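Local coordinates for type-2Aa cytolytic delta-endotoxin (Bacillus thuringiensis serovar kyushuensis, PDB 1CBY), which kills the larvae of dipteran insects by making pores in the epithelial cell membrane of the midgut, at residues L160-S174 with A185-K199. Numbering follows the deposited sequence.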
loop_
_atom_site.group_PDB
_atom_site.type_symbol
_atom_site.label_atom_id
_atom_site.label_comp_id
_atom_site.label_asym_id
_atom_site.label_seq_id
_atom_site.Cartn_x
_atom_site.Cartn_y
_atom_site.Cartn_z
ATOM N N LEU A 160 7.751 -12.893 -23.285
ATOM C CA LEU A 160 6.375 -12.703 -23.725
ATOM C C LEU A 160 6.084 -13.398 -25.043
ATOM O O LEU A 160 6.897 -13.376 -25.967
ATOM C CB LEU A 160 6.034 -11.215 -23.835
ATOM C CG LEU A 160 6.135 -10.386 -22.554
ATOM C CD1 LEU A 160 5.561 -8.997 -22.795
ATOM C CD2 LEU A 160 5.396 -11.078 -21.419
ATOM N N SER A 161 4.915 -14.022 -25.113
ATOM C CA SER A 161 4.472 -14.734 -26.304
ATOM C C SER A 161 2.951 -14.757 -26.278
ATOM O O SER A 161 2.332 -14.250 -25.342
ATOM C CB SER A 161 5.005 -16.170 -26.294
ATOM O OG SER A 161 6.417 -16.206 -26.178
ATOM N N ALA A 162 2.347 -15.319 -27.318
ATOM C CA ALA A 162 0.894 -15.419 -27.386
ATOM C C ALA A 162 0.435 -16.613 -26.556
ATOM O O ALA A 162 -0.746 -16.737 -26.231
ATOM C CB ALA A 162 0.441 -15.579 -28.827
ATOM N N HIS A 163 1.383 -17.485 -26.215
ATOM C CA HIS A 163 1.097 -18.678 -25.427
ATOM C C HIS A 163 1.823 -18.664 -24.079
ATOM O O HIS A 163 1.791 -19.654 -23.346
ATOM C CB HIS A 163 1.528 -19.936 -26.193
ATOM C CG HIS A 163 1.030 -19.995 -27.603
ATOM N ND1 HIS A 163 -0.284 -19.756 -27.916
ATOM C CD2 HIS A 163 1.711 -20.309 -28.734
ATOM C CE1 HIS A 163 -0.379 -19.928 -29.220
ATOM N NE2 HIS A 163 0.803 -20.265 -29.761
ATOM N N ASN A 164 2.490 -17.561 -23.754
ATOM C CA ASN A 164 3.228 -17.488 -22.499
ATOM C C ASN A 164 3.536 -16.064 -22.064
ATOM O O ASN A 164 3.692 -15.170 -22.896
ATOM C CB ASN A 164 4.534 -18.277 -22.615
ATOM C CG ASN A 164 5.317 -18.299 -21.320
ATOM O OD1 ASN A 164 6.094 -17.391 -21.040
ATOM N ND2 ASN A 164 5.113 -19.338 -20.519
ATOM N N THR A 165 3.596 -15.864 -20.753
ATOM C CA THR A 165 3.905 -14.570 -20.163
ATOM C C THR A 165 4.752 -14.829 -18.920
ATOM O O THR A 165 4.349 -15.586 -18.034
ATOM C CB THR A 165 2.621 -13.821 -19.760
ATOM O OG1 THR A 165 1.829 -13.564 -20.927
ATOM C CG2 THR A 165 2.958 -12.501 -19.082
ATOM N N SER A 166 5.936 -14.233 -18.873
ATOM C CA SER A 166 6.832 -14.406 -17.737
ATOM C C SER A 166 7.189 -13.055 -17.152
ATOM O O SER A 166 7.096 -12.035 -17.838
ATOM C CB SER A 166 8.106 -15.119 -18.177
ATOM O OG SER A 166 7.814 -16.418 -18.656
ATOM N N TYR A 167 7.566 -13.040 -15.879
ATOM C CA TYR A 167 7.949 -11.797 -15.221
ATOM C C TYR A 167 8.610 -12.007 -13.868
ATOM O O TYR A 167 8.525 -13.082 -13.278
ATOM C CB TYR A 167 6.751 -10.838 -15.089
ATOM C CG TYR A 167 5.544 -11.376 -14.338
ATOM C CD1 TYR A 167 5.449 -11.257 -12.950
ATOM C CD2 TYR A 167 4.479 -11.968 -15.021
ATOM C CE1 TYR A 167 4.327 -11.710 -12.264
ATOM C CE2 TYR A 167 3.351 -12.424 -14.344
ATOM C CZ TYR A 167 3.282 -12.291 -12.965
ATOM O OH TYR A 167 2.168 -12.737 -12.287
ATOM N N TYR A 168 9.320 -10.984 -13.415
ATOM C CA TYR A 168 9.987 -11.015 -12.129
ATOM C C TYR A 168 9.211 -10.069 -11.237
ATOM O O TYR A 168 8.749 -9.023 -11.696
ATOM C CB TYR A 168 11.426 -10.525 -12.265
ATOM C CG TYR A 168 12.301 -11.418 -13.111
ATOM C CD1 TYR A 168 12.212 -12.804 -13.020
ATOM C CD2 TYR A 168 13.237 -10.877 -13.988
ATOM C CE1 TYR A 168 13.035 -13.628 -13.777
ATOM C CE2 TYR A 168 14.064 -11.693 -14.751
ATOM C CZ TYR A 168 13.959 -13.066 -14.638
ATOM O OH TYR A 168 14.789 -13.884 -15.369
ATOM N N TYR A 169 9.031 -10.449 -9.978
ATOM C CA TYR A 169 8.315 -9.608 -9.032
ATOM C C TYR A 169 9.110 -9.612 -7.739
ATOM O O TYR A 169 9.309 -10.660 -7.134
ATOM C CB TYR A 169 6.912 -10.150 -8.813
ATOM C CG TYR A 169 5.941 -9.123 -8.291
ATOM C CD1 TYR A 169 6.004 -8.682 -6.970
ATOM C CD2 TYR A 169 4.943 -8.602 -9.112
ATOM C CE1 TYR A 169 5.094 -7.749 -6.476
ATOM C CE2 TYR A 169 4.027 -7.667 -8.625
ATOM C CZ TYR A 169 4.111 -7.250 -7.307
ATOM O OH TYR A 169 3.204 -6.350 -6.815
ATOM N N ASN A 170 9.592 -8.441 -7.341
ATOM C CA ASN A 170 10.399 -8.314 -6.134
ATOM C C ASN A 170 9.612 -7.643 -5.025
ATOM O O ASN A 170 9.016 -6.578 -5.223
ATOM C CB ASN A 170 11.664 -7.512 -6.423
ATOM C CG ASN A 170 12.445 -8.056 -7.605
ATOM O OD1 ASN A 170 12.597 -9.271 -7.761
ATOM N ND2 ASN A 170 12.940 -7.158 -8.448
ATOM N N ILE A 171 9.657 -8.259 -3.847
ATOM C CA ILE A 171 8.951 -7.795 -2.654
ATOM C C ILE A 171 9.931 -7.817 -1.480
ATOM O O ILE A 171 10.871 -8.612 -1.472
ATOM C CB ILE A 171 7.782 -8.760 -2.301
ATOM C CG1 ILE A 171 6.773 -8.826 -3.444
ATOM C CG2 ILE A 171 7.080 -8.317 -1.027
ATOM C CD1 ILE A 171 5.741 -9.922 -3.280
ATOM N N LEU A 172 9.741 -6.920 -0.518
ATOM C CA LEU A 172 10.593 -6.903 0.663
ATOM C C LEU A 172 9.736 -6.592 1.869
ATOM O O LEU A 172 9.067 -5.557 1.918
ATOM C CB LEU A 172 11.726 -5.877 0.554
ATOM C CG LEU A 172 12.665 -5.897 1.770
ATOM C CD1 LEU A 172 14.106 -6.121 1.349
ATOM C CD2 LEU A 172 12.528 -4.616 2.582
ATOM N N PHE A 173 9.726 -7.519 2.819
ATOM C CA PHE A 173 8.962 -7.365 4.045
ATOM C C PHE A 173 9.944 -6.994 5.149
ATOM O O PHE A 173 11.063 -7.512 5.199
ATOM C CB PHE A 173 8.279 -8.686 4.429
ATOM C CG PHE A 173 7.194 -9.128 3.480
ATOM C CD1 PHE A 173 5.992 -8.442 3.403
ATOM C CD2 PHE A 173 7.363 -10.263 2.694
ATOM C CE1 PHE A 173 4.969 -8.881 2.553
ATOM C CE2 PHE A 173 6.346 -10.708 1.843
ATOM C CZ PHE A 173 5.149 -10.014 1.773
ATOM N N SER A 174 9.532 -6.091 6.024
ATOM C CA SER A 174 10.355 -5.685 7.153
ATOM C C SER A 174 9.384 -5.623 8.337
ATOM O O SER A 174 8.462 -4.797 8.361
ATOM C CB SER A 174 10.995 -4.329 6.880
ATOM O OG SER A 174 12.007 -4.041 7.820
ATOM N N ALA A 185 13.003 -8.368 11.695
ATOM C CA ALA A 185 13.032 -9.408 10.677
ATOM C C ALA A 185 12.869 -8.806 9.283
ATOM O O ALA A 185 11.965 -8.000 9.051
ATOM C CB ALA A 185 11.941 -10.435 10.948
ATOM N N VAL A 186 13.769 -9.164 8.374
ATOM C CA VAL A 186 13.714 -8.668 7.003
ATOM C C VAL A 186 13.531 -9.866 6.098
ATOM O O VAL A 186 14.154 -10.907 6.313
ATOM C CB VAL A 186 15.004 -7.932 6.614
ATOM C CG1 VAL A 186 14.860 -7.321 5.233
ATOM C CG2 VAL A 186 15.315 -6.855 7.632
ATOM N N LEU A 187 12.700 -9.719 5.072
ATOM C CA LEU A 187 12.445 -10.825 4.164
ATOM C C LEU A 187 12.438 -10.430 2.683
ATOM O O LEU A 187 11.417 -9.973 2.155
ATOM C CB LEU A 187 11.104 -11.486 4.521
ATOM C CG LEU A 187 10.875 -12.990 4.302
ATOM C CD1 LEU A 187 9.427 -13.310 4.614
ATOM C CD2 LEU A 187 11.192 -13.413 2.882
ATOM N N PRO A 188 13.606 -10.508 2.020
ATOM C CA PRO A 188 13.699 -10.172 0.594
ATOM C C PRO A 188 13.059 -11.339 -0.145
ATOM O O PRO A 188 13.554 -12.466 -0.078
ATOM C CB PRO A 188 15.213 -10.149 0.352
ATOM C CG PRO A 188 15.758 -9.744 1.664
ATOM C CD PRO A 188 14.948 -10.607 2.606
ATOM N N LEU A 189 11.952 -11.075 -0.824
ATOM C CA LEU A 189 11.219 -12.106 -1.551
ATOM C C LEU A 189 11.103 -11.795 -3.043
ATOM O O LEU A 189 10.677 -10.707 -3.425
ATOM C CB LEU A 189 9.817 -12.234 -0.950
ATOM C CG LEU A 189 8.821 -13.189 -1.600
ATOM C CD1 LEU A 189 9.236 -14.625 -1.333
ATOM C CD2 LEU A 189 7.436 -12.919 -1.038
ATOM N N ALA A 190 11.454 -12.755 -3.889
ATOM C CA ALA A 190 11.365 -12.555 -5.329
ATOM C C ALA A 190 10.748 -13.767 -6.003
ATOM O O ALA A 190 11.163 -14.905 -5.770
ATOM C CB ALA A 190 12.735 -12.274 -5.910
ATOM N N PHE A 191 9.734 -13.517 -6.815
ATOM C CA PHE A 191 9.044 -14.569 -7.537
ATOM C C PHE A 191 9.379 -14.515 -9.022
ATOM O O PHE A 191 9.416 -13.438 -9.618
ATOM C CB PHE A 191 7.526 -14.395 -7.416
ATOM C CG PHE A 191 6.965 -14.728 -6.067
ATOM C CD1 PHE A 191 6.988 -16.036 -5.592
ATOM C CD2 PHE A 191 6.355 -13.745 -5.296
ATOM C CE1 PHE A 191 6.407 -16.361 -4.367
ATOM C CE2 PHE A 191 5.770 -14.060 -4.071
ATOM C CZ PHE A 191 5.796 -15.372 -3.607
ATOM N N GLU A 192 9.635 -15.674 -9.613
ATOM C CA GLU A 192 9.880 -15.762 -11.044
ATOM C C GLU A 192 8.621 -16.463 -11.528
ATOM O O GLU A 192 8.445 -17.658 -11.294
ATOM C CB GLU A 192 11.111 -16.607 -11.351
ATOM C CG GLU A 192 12.423 -15.969 -10.925
ATOM C CD GLU A 192 13.641 -16.703 -11.465
ATOM O OE1 GLU A 192 13.475 -17.622 -12.299
ATOM O OE2 GLU A 192 14.771 -16.353 -11.060
ATOM N N VAL A 193 7.710 -15.701 -12.120
ATOM C CA VAL A 193 6.435 -16.235 -12.592
ATOM C C VAL A 193 6.366 -16.485 -14.101
ATOM O O VAL A 193 6.880 -15.700 -14.897
ATOM C CB VAL A 193 5.285 -15.279 -12.198
ATOM C CG1 VAL A 193 3.926 -15.881 -12.558
ATOM C CG2 VAL A 193 5.368 -14.952 -10.719
ATOM N N SER A 194 5.706 -17.573 -14.477
ATOM C CA SER A 194 5.517 -17.944 -15.873
ATOM C C SER A 194 4.079 -18.460 -15.985
ATOM O O SER A 194 3.642 -19.268 -15.156
ATOM C CB SER A 194 6.517 -19.034 -16.270
ATOM O OG SER A 194 6.341 -19.450 -17.614
ATOM N N VAL A 195 3.337 -17.951 -16.968
ATOM C CA VAL A 195 1.943 -18.340 -17.174
ATOM C C VAL A 195 1.706 -18.765 -18.620
ATOM O O VAL A 195 2.233 -18.152 -19.549
ATOM C CB VAL A 195 0.970 -17.177 -16.869
ATOM C CG1 VAL A 195 -0.429 -17.716 -16.641
ATOM C CG2 VAL A 195 1.433 -16.381 -15.671
ATOM N N ASP A 196 0.862 -19.771 -18.811
ATOM C CA ASP A 196 0.557 -20.271 -20.146
ATOM C C ASP A 196 -0.453 -19.423 -20.923
ATOM O O ASP A 196 -1.266 -19.962 -21.669
ATOM C CB ASP A 196 0.071 -21.727 -20.071
ATOM C CG ASP A 196 -1.289 -21.867 -19.394
ATOM O OD1 ASP A 196 -1.586 -21.092 -18.458
ATOM O OD2 ASP A 196 -2.063 -22.761 -19.797
ATOM N N VAL A 197 -0.423 -18.106 -20.740
ATOM C CA VAL A 197 -1.345 -17.226 -21.459
ATOM C C VAL A 197 -0.661 -15.939 -21.909
ATOM O O VAL A 197 0.506 -15.704 -21.592
ATOM C CB VAL A 197 -2.628 -16.875 -20.636
ATOM C CG1 VAL A 197 -3.472 -18.113 -20.398
ATOM C CG2 VAL A 197 -2.266 -16.227 -19.325
ATOM N N GLU A 198 -1.388 -15.130 -22.672
ATOM C CA GLU A 198 -0.869 -13.868 -23.183
ATOM C C GLU A 198 -1.098 -12.717 -22.210
ATOM O O GLU A 198 -2.166 -12.602 -21.603
ATOM C CB GLU A 198 -1.489 -13.548 -24.550
ATOM C CG GLU A 198 -3.015 -13.485 -24.559
ATOM C CD GLU A 198 -3.588 -13.246 -25.943
ATOM O OE1 GLU A 198 -3.291 -14.046 -26.854
ATOM O OE2 GLU A 198 -4.344 -12.266 -26.118
ATOM N N LYS A 199 -0.112 -11.831 -22.127
ATOM C CA LYS A 199 -0.142 -10.672 -21.240
ATOM C C LYS A 199 -1.458 -9.888 -21.157
ATOM O O LYS A 199 -1.832 -9.441 -20.077
ATOM C CB LYS A 199 1.029 -9.734 -21.565
ATOM C CG LYS A 199 1.073 -8.468 -20.723
ATOM C CD LYS A 199 2.368 -7.704 -20.905
ATOM C CE LYS A 199 2.126 -6.211 -20.746
ATOM N NZ LYS A 199 3.380 -5.411 -20.681
#
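A chi1 of 58° puts Tyr167 CG between the backbone N and the carbonyl carbon, and chi2 near a right angle turns a ring face to Val193: CB of Val193 stands 3.8 Å from the Tyr167 ring centroid, 19° off the normal, a CH-pi contact displaced toward the rim. The two side chains run alongside each other, and the Tyr167 hydroxyl bonds to the backbone O of Thr142, fixing the far end of the ring. On the same sheet face, CE2 of Phe173 lies 3.8 Å from CD2 of Leu189, which comes in at the ring edge; Ile171 CD1 reaches the edge of the Phe191 ring in a similar way. Helix 107-122 packs on Leu187, Leu189 and Phe191 of this row. Also on this face, at the hairpin's open end, Thr165 OG1 donates to Val197 O at 2.6 Å, tying the departing chain back to the strand.

The other face is polar in the half that holds Ser166, Ser194, Tyr168 and Glu192. Asn164, just before the strand, has its CG anti to the backbone N and sends ND2 to Ser194 OG at 3.2 Å, nearly straight (170°) and in the amide plane. Its OD1 accepts from Ser166 OG on a lone pair, so both ends of the amide are held. Glu192 lays CG beside CE1 of Tyr168, 3.7 Å away, while its carboxylate forms a salt bridge with Lys218.

Five hydrogen-bonded pairs, Thr165-Val195 through Phe173-Leu187, each close with two backbone bonds, and the strand axes run nearly antiparallel, 4.6 Å at closest approach. This is a regular antiparallel beta hairpin within the helix-covered sheet of the Cyt toxin alpha/beta fold.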